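Local atomic coordinates of precorrin-6Y C5,15-methyltransferase (Decarboxylating) (Geobacter metallireducens, PDB entry 3E05), a protein that probably methylates and decarboxylates precorrin-6Y with S-adenosyl-L-methionine as methyl donor in adenosylcobalamin biosynthesis, this chain being its C-terminal domain. Residues K35-D40 / E135-L140; V43-G48 / P107-V112; R66-E71 / N91-E96. All coordinates share one frame; numbering follows the deposited sequence.

Contact 1: residues K35-D40 / E135-L140; sequences KLRLQD and EGVIVL
One face of the Arg37 guanidinium rests on a methyl of Val137, whose CG2 lies 3.7 Å from Arg37 NH1; the two side chains cross at about a right angle. The carboxylate of Glu135 is the nearby opposite charge of the two segments, but Arg37 NH2 and Glu135 OE2 are 5.8 Å apart and make no salt bridge. The Arg37 chain bends at chi3 (49°), which helps bring a face of the guanidinium to the valine methyl. Pro7 of the second subunit also packs on this arginine.

Deeper in, the packing is apolar. Leu36 sends CD2 against Val139 CG2 at 3.8 Å, the two side chains meeting at a slant. Its CG stands anti to the carbonyl carbon (chi1 -80°), which carries the branch across to the strand. Val137 uses its other methyl as well, CG1 lying 3.6 Å from Lys35 O.

The contact joins the turn that ends helix 26-35 to strand 137-142 of the Rossmann-like sheet of a class I methyltransferase, whose strand order is 3-2-1-4-5-7-6. The chain leaves the helix at Arg37, where phi is positive (50°), and runs on to strand 43-47, the first strand in chain order. The carbonyls at this helix end look to the neighbouring strand: Arg37 O accepts a hydrogen bond from Arg111 NH2, and Leu36 O a weak one from Arg111 NE.

Of the Lys35 side chain the base takes part, CB approaching Val139 CG2 at 4.1 Å. The rest of the chain leads its amine off to salt bridges with Glu163 and with Glu27 of the second subunit.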
loop_
_atom_site.group_PDB
_atom_site.type_symbol
_atom_site.label_atom_id
_atom_site.label_comp_id
_atom_site.label_asym_id
_atom_site.label_seq_id
_atom_site.Cartn_x
_atom_site.Cartn_y
_atom_site.Cartn_z
ATOM N N LYS D 35 18.610 5.438 -1.075
ATOM C CA LYS D 35 18.343 6.876 -1.113
ATOM C C LYS D 35 19.545 7.691 -0.598
ATOM O O LYS D 35 19.764 8.832 -1.018
ATOM C CB LYS D 35 17.079 7.224 -0.302
ATOM C CG LYS D 35 15.730 6.701 -0.905
ATOM C CD LYS D 35 15.468 7.190 -2.330
ATOM C CE LYS D 35 14.176 6.560 -2.880
ATOM N NZ LYS D 35 13.862 7.047 -4.223
ATOM N N LEU D 36 20.330 7.097 0.298
ATOM C CA LEU D 36 21.539 7.763 0.805
ATOM C C LEU D 36 22.666 7.924 -0.230
ATOM O O LEU D 36 23.606 8.676 0.017
ATOM C CB LEU D 36 22.065 7.068 2.054
ATOM C CG LEU D 36 21.343 7.423 3.363
ATOM C CD1 LEU D 36 21.548 6.355 4.411
ATOM C CD2 LEU D 36 21.838 8.791 3.878
ATOM N N ARG D 37 22.561 7.227 -1.364
ATOM C CA ARG D 37 23.537 7.322 -2.469
ATOM C C ARG D 37 24.977 7.167 -1.961
ATOM O O ARG D 37 25.804 8.066 -2.113
ATOM C CB ARG D 37 23.389 8.645 -3.232
ATOM C CG ARG D 37 22.147 8.762 -4.084
ATOM C CD ARG D 37 21.945 10.200 -4.550
ATOM N NE ARG D 37 23.160 10.783 -5.114
ATOM C CZ ARG D 37 23.382 12.090 -5.243
ATOM N NH1 ARG D 37 22.471 12.975 -4.841
ATOM N NH2 ARG D 37 24.526 12.512 -5.771
ATOM N N LEU D 38 25.238 6.042 -1.316
ATOM C CA LEU D 38 26.516 5.773 -0.672
ATOM C C LEU D 38 27.601 5.388 -1.674
ATOM O O LEU D 38 27.342 4.739 -2.680
ATOM C CB LEU D 38 26.359 4.667 0.381
ATOM C CG LEU D 38 25.386 4.931 1.547
ATOM C CD1 LEU D 38 25.453 3.768 2.548
ATOM C CD2 LEU D 38 25.639 6.248 2.249
ATOM N N GLN D 39 28.821 5.816 -1.392
ATOM C CA GLN D 39 29.993 5.314 -2.090
ATOM C C GLN D 39 31.078 5.196 -1.035
ATOM O O GLN D 39 30.964 5.807 0.020
ATOM C CB GLN D 39 30.403 6.232 -3.249
ATOM C CG GLN D 39 30.365 7.712 -2.956
ATOM C CD GLN D 39 30.522 8.564 -4.211
ATOM O OE1 GLN D 39 29.563 8.801 -4.951
ATOM N NE2 GLN D 39 31.738 9.039 -4.447
ATOM N N ASP D 40 32.123 4.418 -1.301
ATOM C CA ASP D 40 33.169 4.198 -0.306
ATOM C C ASP D 40 33.906 5.505 0.063
ATOM O O ASP D 40 33.836 6.483 -0.675
ATOM C CB ASP D 40 34.135 3.104 -0.775
ATOM C CG ASP D 40 34.760 2.347 0.383
ATOM O OD1 ASP D 40 34.476 2.690 1.548
ATOM O OD2 ASP D 40 35.536 1.402 0.131
ATOM N N GLU D 135 27.696 18.282 -2.523
ATOM C CA GLU D 135 27.066 17.053 -3.037
ATOM C C GLU D 135 26.572 16.115 -1.921
ATOM O O GLU D 135 26.428 14.904 -2.128
ATOM C CB GLU D 135 27.993 16.300 -3.997
ATOM C CG GLU D 135 28.411 17.078 -5.229
ATOM C CD GLU D 135 29.394 16.299 -6.075
ATOM O OE1 GLU D 135 30.557 16.135 -5.646
ATOM O OE2 GLU D 135 29.005 15.841 -7.171
ATOM N N GLY D 136 26.293 16.689 -0.752
ATOM C CA GLY D 136 25.777 15.928 0.388
ATOM C C GLY D 136 24.347 15.447 0.162
ATOM O O GLY D 136 23.651 15.964 -0.698
ATOM N N VAL D 137 23.932 14.442 0.928
ATOM C CA VAL D 137 22.559 13.912 0.901
ATOM C C VAL D 137 22.099 13.743 2.344
ATOM O O VAL D 137 22.828 13.190 3.165
ATOM C CB VAL D 137 22.441 12.527 0.151
ATOM C CG1 VAL D 137 20.959 12.017 0.095
ATOM C CG2 VAL D 137 23.047 12.595 -1.247
ATOM N N ILE D 138 20.906 14.249 2.659
ATOM C CA ILE D 138 20.249 13.972 3.938
ATOM C C ILE D 138 19.038 13.069 3.687
ATOM O O ILE D 138 18.237 13.337 2.789
ATOM C CB ILE D 138 19.755 15.256 4.635
ATOM C CG1 ILE D 138 20.896 16.276 4.801
ATOM C CG2 ILE D 138 19.101 14.935 5.984
ATOM C CD1 ILE D 138 20.400 17.682 5.059
ATOM N N VAL D 139 18.906 12.024 4.490
ATOM C CA VAL D 139 17.730 11.139 4.454
ATOM C C VAL D 139 17.137 11.055 5.866
ATOM O O VAL D 139 17.861 11.033 6.873
ATOM C CB VAL D 139 18.078 9.759 3.849
ATOM C CG1 VAL D 139 16.860 8.763 3.887
ATOM C CG2 VAL D 139 18.575 9.936 2.406
ATOM N N LEU D 140 15.811 11.087 5.933
ATOM C CA LEU D 140 15.095 10.901 7.193
ATOM C C LEU D 140 13.983 9.916 6.979
ATOM O O LEU D 140 13.339 9.909 5.935
ATOM C CB LEU D 140 14.455 12.190 7.713
ATOM C CG LEU D 140 15.190 13.508 7.831
ATOM C CD1 LEU D 140 15.086 14.244 6.526
ATOM C CD2 LEU D 140 14.556 14.314 8.946
#

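Contact 2: residues V43-G48 / P107-V112; sequences VMWDIG and PDPDRV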
loop_
_atom_site.group_PDB
_atom_site.type_symbol
_atom_site.label_atom_id
_atom_site.label_comp_id
_atom_site.label_asym_id
_atom_site.label_seq_id
_atom_site.Cartn_x
_atom_site.Cartn_y
_atom_site.Cartn_z
ATOM N N VAL D 43 32.016 10.158 4.820
ATOM C CA VAL D 43 31.675 10.269 6.223
ATOM C C VAL D 43 30.153 10.400 6.355
ATOM O O VAL D 43 29.548 11.258 5.712
ATOM C CB VAL D 43 32.394 11.463 6.912
ATOM C CG1 VAL D 43 31.846 11.708 8.337
ATOM C CG2 VAL D 43 33.908 11.214 6.959
ATOM N N MET D 44 29.566 9.537 7.182
ATOM C CA MET D 44 28.133 9.521 7.426
ATOM C C MET D 44 27.815 9.754 8.905
ATOM O O MET D 44 28.440 9.164 9.775
ATOM C CB MET D 44 27.563 8.177 6.960
ATOM C CG MET D 44 26.049 7.964 7.200
ATOM S SD MET D 44 25.505 6.404 6.452
ATOM C CE MET D 44 24.338 5.911 7.692
ATOM N N TRP D 45 26.840 10.619 9.188
ATOM C CA TRP D 45 26.239 10.669 10.524
ATOM C C TRP D 45 24.907 9.891 10.557
ATOM O O TRP D 45 24.076 10.067 9.664
ATOM C CB TRP D 45 25.942 12.111 10.930
ATOM C CG TRP D 45 27.115 13.071 11.022
ATOM C CD1 TRP D 45 28.454 12.770 10.986
ATOM C CD2 TRP D 45 27.029 14.485 11.227
ATOM N NE1 TRP D 45 29.205 13.924 11.116
ATOM C CE2 TRP D 45 28.356 14.985 11.287
ATOM C CE3 TRP D 45 25.962 15.380 11.354
ATOM C CZ2 TRP D 45 28.638 16.346 11.464
ATOM C CZ3 TRP D 45 26.248 16.743 11.522
ATOM C CH2 TRP D 45 27.571 17.204 11.581
ATOM N N ASP D 46 24.714 9.048 11.575
ATOM C CA ASP D 46 23.442 8.375 11.813
ATOM C C ASP D 46 22.903 8.930 13.141
ATOM O O ASP D 46 23.290 8.485 14.230
ATOM C CB ASP D 46 23.646 6.851 11.831
ATOM C CG ASP D 46 22.381 6.051 12.162
ATOM O OD1 ASP D 46 21.272 6.604 12.391
ATOM O OD2 ASP D 46 22.510 4.807 12.179
ATOM N N ILE D 47 22.022 9.925 13.026
ATOM C CA ILE D 47 21.432 10.591 14.186
ATOM C C ILE D 47 20.184 9.883 14.718
ATOM O O ILE D 47 19.185 9.737 13.997
ATOM C CB ILE D 47 21.126 12.062 13.877
ATOM C CG1 ILE D 47 22.421 12.783 13.478
ATOM C CG2 ILE D 47 20.452 12.751 15.088
ATOM C CD1 ILE D 47 22.209 14.125 12.834
ATOM N N GLY D 48 20.256 9.445 15.975
ATOM C CA GLY D 48 19.201 8.648 16.594
ATOM C C GLY D 48 19.308 7.232 16.073
ATOM O O GLY D 48 18.360 6.705 15.477
ATOM N N PRO D 107 33.732 14.851 12.233
ATOM C CA PRO D 107 34.073 15.458 10.949
ATOM C C PRO D 107 32.820 15.805 10.158
ATOM O O PRO D 107 31.760 15.197 10.385
ATOM C CB PRO D 107 34.866 14.368 10.222
ATOM C CG PRO D 107 34.640 13.137 10.942
ATOM C CD PRO D 107 34.135 13.434 12.308
ATOM N N ASP D 108 32.948 16.785 9.262
ATOM C CA ASP D 108 31.869 17.179 8.359
ATOM C C ASP D 108 31.333 15.989 7.563
ATOM O O ASP D 108 32.107 15.150 7.088
ATOM C CB ASP D 108 32.319 18.294 7.422
ATOM C CG ASP D 108 32.673 19.568 8.167
ATOM O OD1 ASP D 108 32.726 19.542 9.413
ATOM O OD2 ASP D 108 32.901 20.598 7.504
ATOM N N PRO D 109 29.999 15.890 7.470
ATOM C CA PRO D 109 29.389 14.723 6.842
ATOM C C PRO D 109 29.107 14.903 5.349
ATOM O O PRO D 109 28.784 16.003 4.889
ATOM C CB PRO D 109 28.089 14.576 7.621
ATOM C CG PRO D 109 27.692 16.017 7.955
ATOM C CD PRO D 109 28.979 16.839 7.971
ATOM N N ASP D 110 29.269 13.817 4.604
ATOM C CA ASP D 110 28.804 13.731 3.239
ATOM C C ASP D 110 27.340 13.275 3.238
ATOM O O ASP D 110 26.596 13.595 2.325
ATOM C CB ASP D 110 29.622 12.702 2.470
ATOM C CG ASP D 110 31.076 13.129 2.293
ATOM O OD1 ASP D 110 31.304 14.076 1.531
ATOM O OD2 ASP D 110 31.968 12.503 2.901
ATOM N N ARG D 111 26.970 12.496 4.249
ATOM C CA ARG D 111 25.692 11.771 4.270
ATOM C C ARG D 111 25.160 11.837 5.697
ATOM O O ARG D 111 25.898 11.585 6.648
ATOM C CB ARG D 111 25.896 10.311 3.837
ATOM C CG ARG D 111 26.396 10.098 2.420
ATOM C CD ARG D 111 25.447 10.701 1.399
ATOM N NE ARG D 111 25.820 10.389 0.023
ATOM C CZ ARG D 111 26.569 11.170 -0.755
ATOM N NH1 ARG D 111 27.055 12.325 -0.302
ATOM N NH2 ARG D 111 26.850 10.785 -1.994
ATOM N N VAL D 112 23.899 12.240 5.866
ATOM C CA VAL D 112 23.307 12.196 7.182
ATOM C C VAL D 112 21.971 11.483 7.104
ATOM O O VAL D 112 21.136 11.830 6.264
ATOM C CB VAL D 112 23.111 13.598 7.795
ATOM C CG1 VAL D 112 22.389 13.488 9.118
ATOM C CG2 VAL D 112 24.456 14.288 8.017
#
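Pro109 covers one face of the Trp45 indole, its CG 3.5 Å from the centroid of the six-membered ring and close to the ring normal, a CH-pi contact. Trp45 CG lies anti to the carbonyl carbon (chi1 -61°), setting the indole against this proline. The ring is also tethered at its edge: NE1 donates to Pro107 O at 2.9 Å, with the acceptor 17° out of the indole plane. Val112 CG2 adds an oblique contact 3.8 Å from Trp45 CE3. An alanine in place of Trp45 would probably leave Pro107 O without this donor and open a gap beneath the Pro109 ring.

The backbone here is tight too. Strands 43-47 and 111-114 run parallel, Trp45 N donating to Arg111 O. Two residues earlier Val43 O receives two donors, Asp110 N at 2.8 Å and Arg111 N at 3.2 Å. Asp110 OD2 takes the Val43 N-H by its anti lone pair in a nearly straight bond (173°).

The side chains of Pro107 and Asp108 form the looser, more solvent-facing margin: Pro107 CG comes to 4.1 Å from Val43 CG1, and exposed Asp108, its CB directed away from strand 43-47, forms a salt bridge with Arg131.

Helix 121-131 packs on the face bearing Trp45 and Val112, through Arg131 and Val128, while helix 53-61 meets Met44 on the other; strand 66-71 continues the sheet beyond strand 43-47.

Contact 3: residues R66-E71 / N91-E96; sequences RIFALE and NVTLVE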
loop_
_atom_site.group_PDB
_atom_site.type_symbol
_atom_site.label_atom_id
_atom_site.label_comp_id
_atom_site.label_asym_id
_atom_site.label_seq_id
_atom_site.Cartn_x
_atom_site.Cartn_y
_atom_site.Cartn_z
ATOM N N ARG D 66 33.726 6.316 7.060
ATOM C CA ARG D 66 33.587 6.484 8.512
ATOM C C ARG D 66 32.160 6.856 8.894
ATOM O O ARG D 66 31.621 7.854 8.419
ATOM C CB ARG D 66 34.553 7.547 9.054
ATOM C CG ARG D 66 36.043 7.171 8.917
ATOM C CD ARG D 66 36.945 8.230 9.523
ATOM N NE ARG D 66 36.965 9.451 8.725
ATOM C CZ ARG D 66 37.386 10.634 9.168
ATOM N NH1 ARG D 66 37.814 10.767 10.417
ATOM N NH2 ARG D 66 37.365 11.688 8.359
ATOM N N ILE D 67 31.571 6.056 9.773
ATOM C CA ILE D 67 30.184 6.249 10.205
ATOM C C ILE D 67 30.121 6.580 11.691
ATOM O O ILE D 67 30.766 5.928 12.511
ATOM C CB ILE D 67 29.310 5.007 9.854
ATOM C CG1 ILE D 67 29.244 4.813 8.336
ATOM C CG2 ILE D 67 27.905 5.131 10.403
ATOM C CD1 ILE D 67 30.099 3.722 7.826
ATOM N N PHE D 68 29.350 7.610 12.029
ATOM C CA PHE D 68 29.194 8.046 13.410
ATOM C C PHE D 68 27.731 7.935 13.804
ATOM O O PHE D 68 26.869 8.596 13.214
ATOM C CB PHE D 68 29.732 9.471 13.575
ATOM C CG PHE D 68 31.192 9.593 13.222
ATOM C CD1 PHE D 68 32.171 9.350 14.187
ATOM C CD2 PHE D 68 31.588 9.920 11.924
ATOM C CE1 PHE D 68 33.527 9.431 13.867
ATOM C CE2 PHE D 68 32.936 10.000 11.595
ATOM C CZ PHE D 68 33.908 9.754 12.575
ATOM N N ALA D 69 27.478 7.071 14.780
ATOM C CA ALA D 69 26.139 6.707 15.220
ATOM C C ALA D 69 25.837 7.336 16.570
ATOM O O ALA D 69 26.406 6.936 17.602
ATOM C CB ALA D 69 26.019 5.185 15.294
ATOM N N LEU D 70 24.947 8.328 16.551
ATOM C CA LEU D 70 24.593 9.100 17.734
ATOM C C LEU D 70 23.305 8.600 18.365
ATOM O O LEU D 70 22.279 8.464 17.683
ATOM C CB LEU D 70 24.460 10.583 17.396
ATOM C CG LEU D 70 25.743 11.408 17.438
ATOM C CD1 LEU D 70 26.532 11.235 16.161
ATOM C CD2 LEU D 70 25.393 12.868 17.638
ATOM N N GLU D 71 23.354 8.343 19.672
ATOM C CA GLU D 71 22.197 7.838 20.407
ATOM C C GLU D 71 22.191 8.338 21.848
ATOM O O GLU D 71 23.211 8.271 22.537
ATOM C CB GLU D 71 22.159 6.307 20.345
ATOM C CG GLU D 71 21.021 5.618 21.120
ATOM C CD GLU D 71 19.642 6.107 20.711
ATOM O OE1 GLU D 71 19.286 6.002 19.524
ATOM O OE2 GLU D 71 18.913 6.612 21.588
ATOM N N ASN D 91 34.118 0.301 11.504
ATOM C CA ASN D 91 34.201 1.682 11.023
ATOM C C ASN D 91 33.014 2.555 11.452
ATOM O O ASN D 91 32.858 3.693 10.998
ATOM C CB ASN D 91 34.461 1.744 9.510
ATOM C CG ASN D 91 33.401 1.011 8.685
ATOM O OD1 ASN D 91 32.838 -0.001 9.108
ATOM N ND2 ASN D 91 33.154 1.515 7.486
ATOM N N VAL D 92 32.195 2.006 12.340
ATOM C CA VAL D 92 31.166 2.773 13.035
ATOM C C VAL D 92 31.667 3.160 14.425
ATOM O O VAL D 92 32.065 2.302 15.220
ATOM C CB VAL D 92 29.847 1.987 13.161
ATOM C CG1 VAL D 92 28.798 2.818 13.877
ATOM C CG2 VAL D 92 29.337 1.549 11.775
ATOM N N THR D 93 31.640 4.456 14.710
ATOM C CA THR D 93 31.927 4.944 16.038
ATOM C C THR D 93 30.624 5.319 16.737
ATOM O O THR D 93 29.872 6.159 16.249
ATOM C CB THR D 93 32.898 6.136 15.986
ATOM O OG1 THR D 93 34.144 5.688 15.440
ATOM C CG2 THR D 93 33.136 6.697 17.376
ATOM N N LEU D 94 30.358 4.658 17.859
ATOM C CA LEU D 94 29.193 4.948 18.673
ATOM C C LEU D 94 29.458 6.195 19.495
ATOM O O LEU D 94 30.427 6.254 20.254
ATOM C CB LEU D 94 28.845 3.767 19.576
ATOM C CG LEU D 94 27.811 4.015 20.680
ATOM C CD1 LEU D 94 26.457 4.486 20.111
ATOM C CD2 LEU D 94 27.642 2.765 21.535
ATOM N N VAL D 95 28.592 7.190 19.327
ATOM C CA VAL D 95 28.720 8.475 20.010
ATOM C C VAL D 95 27.504 8.663 20.913
ATOM O O VAL D 95 26.362 8.614 20.461
ATOM C CB VAL D 95 28.841 9.648 19.010
ATOM C CG1 VAL D 95 29.045 10.969 19.744
ATOM C CG2 VAL D 95 29.977 9.406 18.014
ATOM N N GLU D 96 27.747 8.851 22.203
ATOM C CA GLU D 96 26.652 9.053 23.144
ATOM C C GLU D 96 26.326 10.550 23.248
ATOM O O GLU D 96 27.095 11.333 23.821
ATOM C CB GLU D 96 27.010 8.447 24.503
ATOM C CG GLU D 96 25.932 8.612 25.556
ATOM C CD GLU D 96 26.320 8.048 26.921
ATOM O OE1 GLU D 96 27.356 7.337 27.033
ATOM O OE2 GLU D 96 25.562 8.311 27.880
#
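Ile67 O is held by two neighbouring residues of the opposing strand: Thr93 N donates to it at 2.8 Å, and Val92 CA brings its C-H to the same Ile67 O at 3.2 Å. Two residues on, Ala69 O takes the Val95 N-H in an almost straight bond (176°), though the donor stands tilted 33° from the carbonyl plane. In return Ile67 N, Ala69 N and Glu71 N donate to Asn91 O, Thr93 O and Val95 O, giving the regular ladder of a parallel pair.

On one face Val92 is wedged between neighbours, its CG1 3.9 Å from Ala69 CB and its CG2 4.0 Å from Ile67 CB. Asn91 closes the start of this row. Its CG sits between the backbone N and carbonyl carbon (chi1 57°), which places ND2 3.8 Å from Ile67 CD1 while the amide donates to Gly65 O.

These strands belong to a beta-alpha-beta unit whose connecting helix, 74-86, packs on this face through Leu84, beside helix 53-61. In class I methyltransferases an acidic residue near the end of the second strand commonly holds the ribose of S-adenosylmethionine, and Glu71 occupies a comparable place; here its carboxylate accepts from Gly50 N and Asn73 N.

The other face carries two pairs lying side by side and pointing the same way. Phe68 sets CD1 3.8 Å from Thr93 CB, and Val95 CG2 comes loosely to the ring edge; Leu70 CG meets Val95 CB at 3.9 Å. Leu106 of the following loop packs against both Phe68 and Leu70.

All three contacts reach one sheet. Contacts 1 and 2 are buried and contact 3, at the outermost strand 92-96, is partly exposed. Contact 3 is chiefly a backbone ladder; contact 2 mixes a short ladder with side-chain bonds and a proline-tryptophan CH-pi contact; contact 1 relies on packing of a helix end against a strand. Contacts 1 and 2 are joined by Val139 N to Val112 O, across neighbouring strands, and by the Arg111 side chain, which bonds the carbonyl of Arg37 after the helix. Contact 2 meets contact 3 as directly, Asp46 N lying 2.7 Å from Phe68 O, whereas contacts 1 and 3 do not touch. Along the chain, contact 3 nests within contact 2, and contact 2 within contact 1.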